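Local coordinates for protein-L-isoaspartate O-methyltransferase beta-aspartate methyltransferase (Plasmodium falciparum, PDB 2PBF), which probably methylates the carboxyl group of L-isoaspartyl residues with S-adenosyl-L-methionine, which starts repair of damaged proteins, at residues 33-42 with 91-101. Numbering follows the deposited sequence.
With SAH (S-adenosyl-L-homocysteine), chain C.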
loop_
_atom_site.group_PDB
_atom_site.type_symbol
_atom_site.label_atom_id
_atom_site.label_comp_id
_atom_site.label_asym_id
_atom_site.label_seq_id
_atom_site.Cartn_x
_atom_site.Cartn_y
_atom_site.Cartn_z
ATOM N N THR A 33 -4.303 -11.818 -6.375
ATOM C CA THR A 33 -4.711 -10.710 -5.498
ATOM C C THR A 33 -5.230 -9.525 -6.307
ATOM O O THR A 33 -6.344 -9.070 -6.098
ATOM C CB THR A 33 -3.543 -10.258 -4.578
ATOM O OG1 THR A 33 -3.020 -11.396 -3.872
ATOM C CG2 THR A 33 -4.020 -9.187 -3.591
ATOM N N MET A 34 -4.408 -9.022 -7.223
ATOM C CA MET A 34 -4.811 -7.914 -8.080
ATOM C C MET A 34 -6.046 -8.237 -8.930
ATOM O O MET A 34 -6.901 -7.377 -9.133
ATOM C CB MET A 34 -3.649 -7.453 -8.951
ATOM C CG MET A 34 -2.500 -6.824 -8.137
ATOM S SD MET A 34 -1.191 -6.093 -9.124
ATOM C CE MET A 34 -1.914 -4.618 -9.863
ATOM N N LEU A 35 -6.142 -9.474 -9.408
ATOM C CA LEU A 35 -7.333 -9.926 -10.151
ATOM C C LEU A 35 -8.608 -9.734 -9.331
ATOM O O LEU A 35 -9.658 -9.384 -9.859
ATOM C CB LEU A 35 -7.169 -11.397 -10.576
ATOM C CG LEU A 35 -8.338 -12.017 -11.375
ATOM C CD1 LEU A 35 -8.517 -11.288 -12.693
ATOM C CD2 LEU A 35 -8.148 -13.523 -11.582
ATOM N N GLN A 36 -8.499 -9.954 -8.020
ATOM C CA GLN A 36 -9.616 -9.763 -7.105
ATOM C C GLN A 36 -9.985 -8.297 -6.849
ATOM O O GLN A 36 -11.065 -8.009 -6.301
ATOM C CB GLN A 36 -9.353 -10.514 -5.789
ATOM C CG GLN A 36 -9.372 -12.040 -5.953
ATOM C CD GLN A 36 -9.090 -12.781 -4.657
ATOM O OE1 GLN A 36 -9.979 -12.978 -3.850
ATOM N NE2 GLN A 36 -7.844 -13.203 -4.466
ATOM N N VAL A 37 -9.107 -7.371 -7.251
ATOM C CA VAL A 37 -9.322 -5.944 -7.021
ATOM C C VAL A 37 -9.293 -5.142 -8.351
ATOM O O VAL A 37 -8.226 -4.756 -8.842
ATOM C CB VAL A 37 -8.285 -5.355 -5.977
ATOM C CG1 VAL A 37 -8.693 -3.966 -5.568
ATOM C CG2 VAL A 37 -8.180 -6.247 -4.732
ATOM N N ASP A 38 -10.473 -4.904 -8.920
ATOM C CA ASP A 38 -10.621 -4.212 -10.183
ATOM C C ASP A 38 -10.282 -2.721 -10.055
ATOM O O ASP A 38 -10.960 -1.976 -9.325
ATOM C CB ASP A 38 -12.061 -4.396 -10.712
ATOM C CG ASP A 38 -12.266 -3.823 -12.125
ATOM O OD1 ASP A 38 -11.549 -2.895 -12.538
ATOM O OD2 ASP A 38 -13.187 -4.310 -12.829
ATOM N N ARG A 39 -9.259 -2.293 -10.798
ATOM C CA ARG A 39 -8.740 -0.914 -10.760
ATOM C C ARG A 39 -9.787 0.145 -11.094
ATOM O O ARG A 39 -9.777 1.238 -10.508
ATOM C CB ARG A 39 -7.521 -0.785 -11.687
ATOM C CG ARG A 39 -6.689 0.487 -11.525
ATOM C CD ARG A 39 -5.486 0.503 -12.495
ATOM N NE ARG A 39 -4.922 1.843 -12.677
ATOM C CZ ARG A 39 -4.053 2.431 -11.838
ATOM N NH1 ARG A 39 -3.623 1.783 -10.769
ATOM N NH2 ARG A 39 -3.608 3.659 -12.077
ATOM N N GLY A 40 -10.700 -0.193 -12.010
ATOM C CA GLY A 40 -11.835 0.672 -12.381
ATOM C C GLY A 40 -12.818 1.010 -11.271
ATOM O O GLY A 40 -13.602 1.963 -11.376
ATOM N N LYS A 41 -12.774 0.246 -10.187
ATOM C CA LYS A 41 -13.578 0.564 -9.000
ATOM C C LYS A 41 -12.845 1.565 -8.086
ATOM O O LYS A 41 -13.402 2.046 -7.095
ATOM C CB LYS A 41 -13.941 -0.724 -8.240
ATOM C CG LYS A 41 -14.622 -1.769 -9.105
ATOM C CD LYS A 41 -16.134 -1.629 -9.055
ATOM C CE LYS A 41 -16.817 -2.943 -9.417
ATOM N NZ LYS A 41 -18.194 -3.055 -8.829
ATOM N N TYR A 42 -11.598 1.874 -8.448
ATOM C CA TYR A 42 -10.700 2.717 -7.645
ATOM C C TYR A 42 -10.270 4.025 -8.318
ATOM O O TYR A 42 -9.801 4.974 -7.658
ATOM C CB TYR A 42 -9.504 1.890 -7.135
ATOM C CG TYR A 42 -10.008 0.918 -6.108
ATOM C CD1 TYR A 42 -10.014 1.247 -4.749
ATOM C CD2 TYR A 42 -10.569 -0.291 -6.498
ATOM C CE1 TYR A 42 -10.540 0.361 -3.797
ATOM C CE2 TYR A 42 -11.104 -1.170 -5.572
ATOM C CZ TYR A 42 -11.081 -0.844 -4.231
ATOM O OH TYR A 42 -11.596 -1.738 -3.336
ATOM N N SER A 91 -6.150 6.150 -3.079
ATOM C CA SER A 91 -7.361 5.536 -3.620
ATOM C C SER A 91 -7.856 4.328 -2.798
ATOM O O SER A 91 -8.988 3.862 -3.002
ATOM C CB SER A 91 -7.108 5.068 -5.056
ATOM O OG SER A 91 -6.247 3.948 -5.024
ATOM N N GLY A 92 -7.009 3.832 -1.890
ATOM C CA GLY A 92 -7.255 2.588 -1.115
ATOM C C GLY A 92 -7.004 1.320 -1.933
ATOM O O GLY A 92 -7.256 0.213 -1.466
ATOM N N TYR A 93 -6.495 1.478 -3.150
ATOM C CA TYR A 93 -6.303 0.326 -4.056
ATOM C C TYR A 93 -5.441 -0.752 -3.390
ATOM O O TYR A 93 -5.834 -1.938 -3.257
ATOM C CB TYR A 93 -5.710 0.728 -5.448
ATOM C CG TYR A 93 -5.627 -0.521 -6.312
ATOM C CD1 TYR A 93 -6.753 -0.955 -7.034
ATOM C CD2 TYR A 93 -4.481 -1.336 -6.305
ATOM C CE1 TYR A 93 -6.725 -2.134 -7.773
ATOM C CE2 TYR A 93 -4.441 -2.514 -7.047
ATOM C CZ TYR A 93 -5.573 -2.906 -7.780
ATOM O OH TYR A 93 -5.578 -4.085 -8.503
ATOM N N LEU A 94 -4.278 -0.326 -2.929
ATOM C CA LEU A 94 -3.319 -1.257 -2.356
ATOM C C LEU A 94 -3.755 -1.789 -0.987
ATOM O O LEU A 94 -3.440 -2.933 -0.640
ATOM C CB LEU A 94 -1.901 -0.664 -2.320
ATOM C CG LEU A 94 -0.804 -1.746 -2.337
ATOM C CD1 LEU A 94 -0.649 -2.456 -3.698
ATOM C CD2 LEU A 94 0.443 -1.093 -1.997
ATOM N N THR A 95 -4.484 -0.965 -0.232
ATOM C CA THR A 95 -5.020 -1.383 1.059
ATOM C C THR A 95 -5.985 -2.560 0.937
ATOM O O THR A 95 -5.888 -3.520 1.693
ATOM C CB THR A 95 -5.728 -0.208 1.812
ATOM O OG1 THR A 95 -5.125 1.026 1.436
ATOM C CG2 THR A 95 -5.570 -0.386 3.295
ATOM N N VAL A 96 -6.901 -2.474 -0.016
ATOM C CA VAL A 96 -7.799 -3.580 -0.367
ATOM C C VAL A 96 -7.025 -4.819 -0.854
ATOM O O VAL A 96 -7.339 -5.946 -0.468
ATOM C CB VAL A 96 -8.866 -3.104 -1.383
ATOM C CG1 VAL A 96 -9.791 -4.241 -1.804
ATOM C CG2 VAL A 96 -9.679 -1.973 -0.769
ATOM N N CYS A 97 -6.005 -4.615 -1.677
ATOM C CA CYS A 97 -5.127 -5.711 -2.068
ATOM C C CYS A 97 -4.577 -6.407 -0.810
ATOM O O CYS A 97 -4.614 -7.629 -0.711
ATOM C CB CYS A 97 -4.002 -5.222 -3.019
ATOM S SG CYS A 97 -4.495 -4.999 -4.768
ATOM N N MET A 98 -4.111 -5.638 0.169
ATOM C CA MET A 98 -3.644 -6.241 1.418
ATOM C C MET A 98 -4.739 -6.992 2.190
ATOM O O MET A 98 -4.493 -8.092 2.681
ATOM C CB MET A 98 -3.018 -5.198 2.338
ATOM C CG MET A 98 -1.717 -4.579 1.866
ATOM S SD MET A 98 -1.325 -3.239 3.026
ATOM C CE MET A 98 0.298 -2.847 2.433
ATOM N N ALA A 99 -5.932 -6.390 2.308
ATOM C CA ALA A 99 -7.095 -7.037 2.935
ATOM C C ALA A 99 -7.439 -8.382 2.293
ATOM O O ALA A 99 -7.848 -9.323 2.982
ATOM C CB ALA A 99 -8.324 -6.106 2.868
ATOM N N ILE A 100 -7.313 -8.437 0.969
ATOM C CA ILE A 100 -7.623 -9.629 0.195
ATOM C C ILE A 100 -6.607 -10.725 0.421
ATOM O O ILE A 100 -6.976 -11.854 0.728
ATOM C CB ILE A 100 -7.763 -9.330 -1.325
ATOM C CG1 ILE A 100 -9.119 -8.710 -1.606
ATOM C CG2 ILE A 100 -7.581 -10.626 -2.182
ATOM C CD1 ILE A 100 -10.271 -9.452 -0.967
ATOM N N LYS A 101 -5.331 -10.373 0.309
ATOM C CA LYS A 101 -4.258 -11.340 0.455
ATOM C C LYS A 101 -4.207 -11.933 1.864
ATOM O O LYS A 101 -3.820 -13.098 2.071
ATOM C CB LYS A 101 -2.922 -10.671 0.133
ATOM C CG LYS A 101 -2.031 -11.544 -0.693
ATOM C CD LYS A 101 -1.135 -12.342 0.168
ATOM C CE LYS A 101 -0.642 -13.576 -0.520
ATOM N NZ LYS A 101 0.196 -14.330 0.485
HETATM N N SAH C . -1.179 3.754 -2.658
HETATM C CA SAH C . -1.816 4.995 -3.167
HETATM C CB SAH C . -0.753 6.038 -3.396
HETATM C CG SAH C . -1.414 7.408 -3.452
HETATM S SD SAH C . -0.209 8.714 -3.706
HETATM C C SAH C . -2.648 4.777 -4.436
HETATM O O SAH C . -2.175 4.096 -5.349
HETATM O OXT SAH C . -3.798 5.272 -4.556
HETATM C "C5'" SAH C . 0.404 8.784 -2.005
HETATM C "C4'" SAH C . -0.613 9.200 -0.941
HETATM O "O4'" SAH C . 0.113 9.500 0.218
HETATM C "C3'" SAH C . -1.461 10.430 -1.236
HETATM O "O3'" SAH C . -2.831 10.065 -1.200
HETATM C "C2'" SAH C . -1.099 11.420 -0.139
HETATM O "O2'" SAH C . -2.209 12.177 0.290
HETATM C "C1'" SAH C . -0.593 10.492 0.946
HETATM N N9 SAH C . 0.361 11.083 1.909
HETATM C C8 SAH C . 1.348 11.982 1.623
HETATM N N7 SAH C . 2.033 12.230 2.763
HETATM C C5 SAH C . 1.488 11.528 3.781
HETATM C C6 SAH C . 1.780 11.443 5.147
HETATM N N6 SAH C . 2.763 12.131 5.712
HETATM N N1 SAH C . 1.047 10.597 5.939
HETATM C C2 SAH C . 0.010 9.865 5.391
HETATM N N3 SAH C . -0.266 9.980 4.052
HETATM C C4 SAH C . 0.452 10.794 3.249
#
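Tyr93 reaches across to the loop after helix 28-35, where Tyr93 OH donates a hydrogen bond to Val37 O, 2.8 Å away. The bond lies in the carbonyl plane, with a C=O...donor angle of 149°. CG of Tyr93 is anti to the backbone N (chi1 -177°), and this carries the ring out to the loop. Val37 CG1 packs against the same ring, 3.5 Å from Tyr93 CE1. Val37 CG2 meets Val96 CG1, Cys97 SG and Ile100 CG1. Tyr93 also turns an edge to the face of Tyr42 in a T-shaped stack. The planes stand at 90° and the centroids are 5.6 Å apart.

The Tyr42 ring continues toward Val96, where Tyr42 OH lies 3.2 Å from Val96 CG2. The hydroxyl is hydrogen-bonded to Asp132, so this buried polar end has a partner. Ser91 O sits at the ring edge, 3.3 Å from Tyr42 CD1.

Helix 93-101 follows strand 83-87 of the Rossmann-like methyltransferase sheet, and the turn before it binds the cofactor product. Ser91 N and Ser91 OG both donate hydrogen bonds to OXT of S-adenosyl-L-homocysteine, from 2.9 and 2.8 Å. Ser91 OG lies between its own backbone N and carbonyl carbon, where it also accepts from Tyr93 N, forming an ST turn. Gly92 is the N-cap.

Further along the helix, Thr33 CG2 rests on Cys97 O. Thr33 OG1 lies beside Lys101 CG but bonds back to Asp29 O. The Gln36 amide lies against Ile100 CG2, with NE2 3.5 Å from that methyl and hydrogen-bonded to Asn32 O.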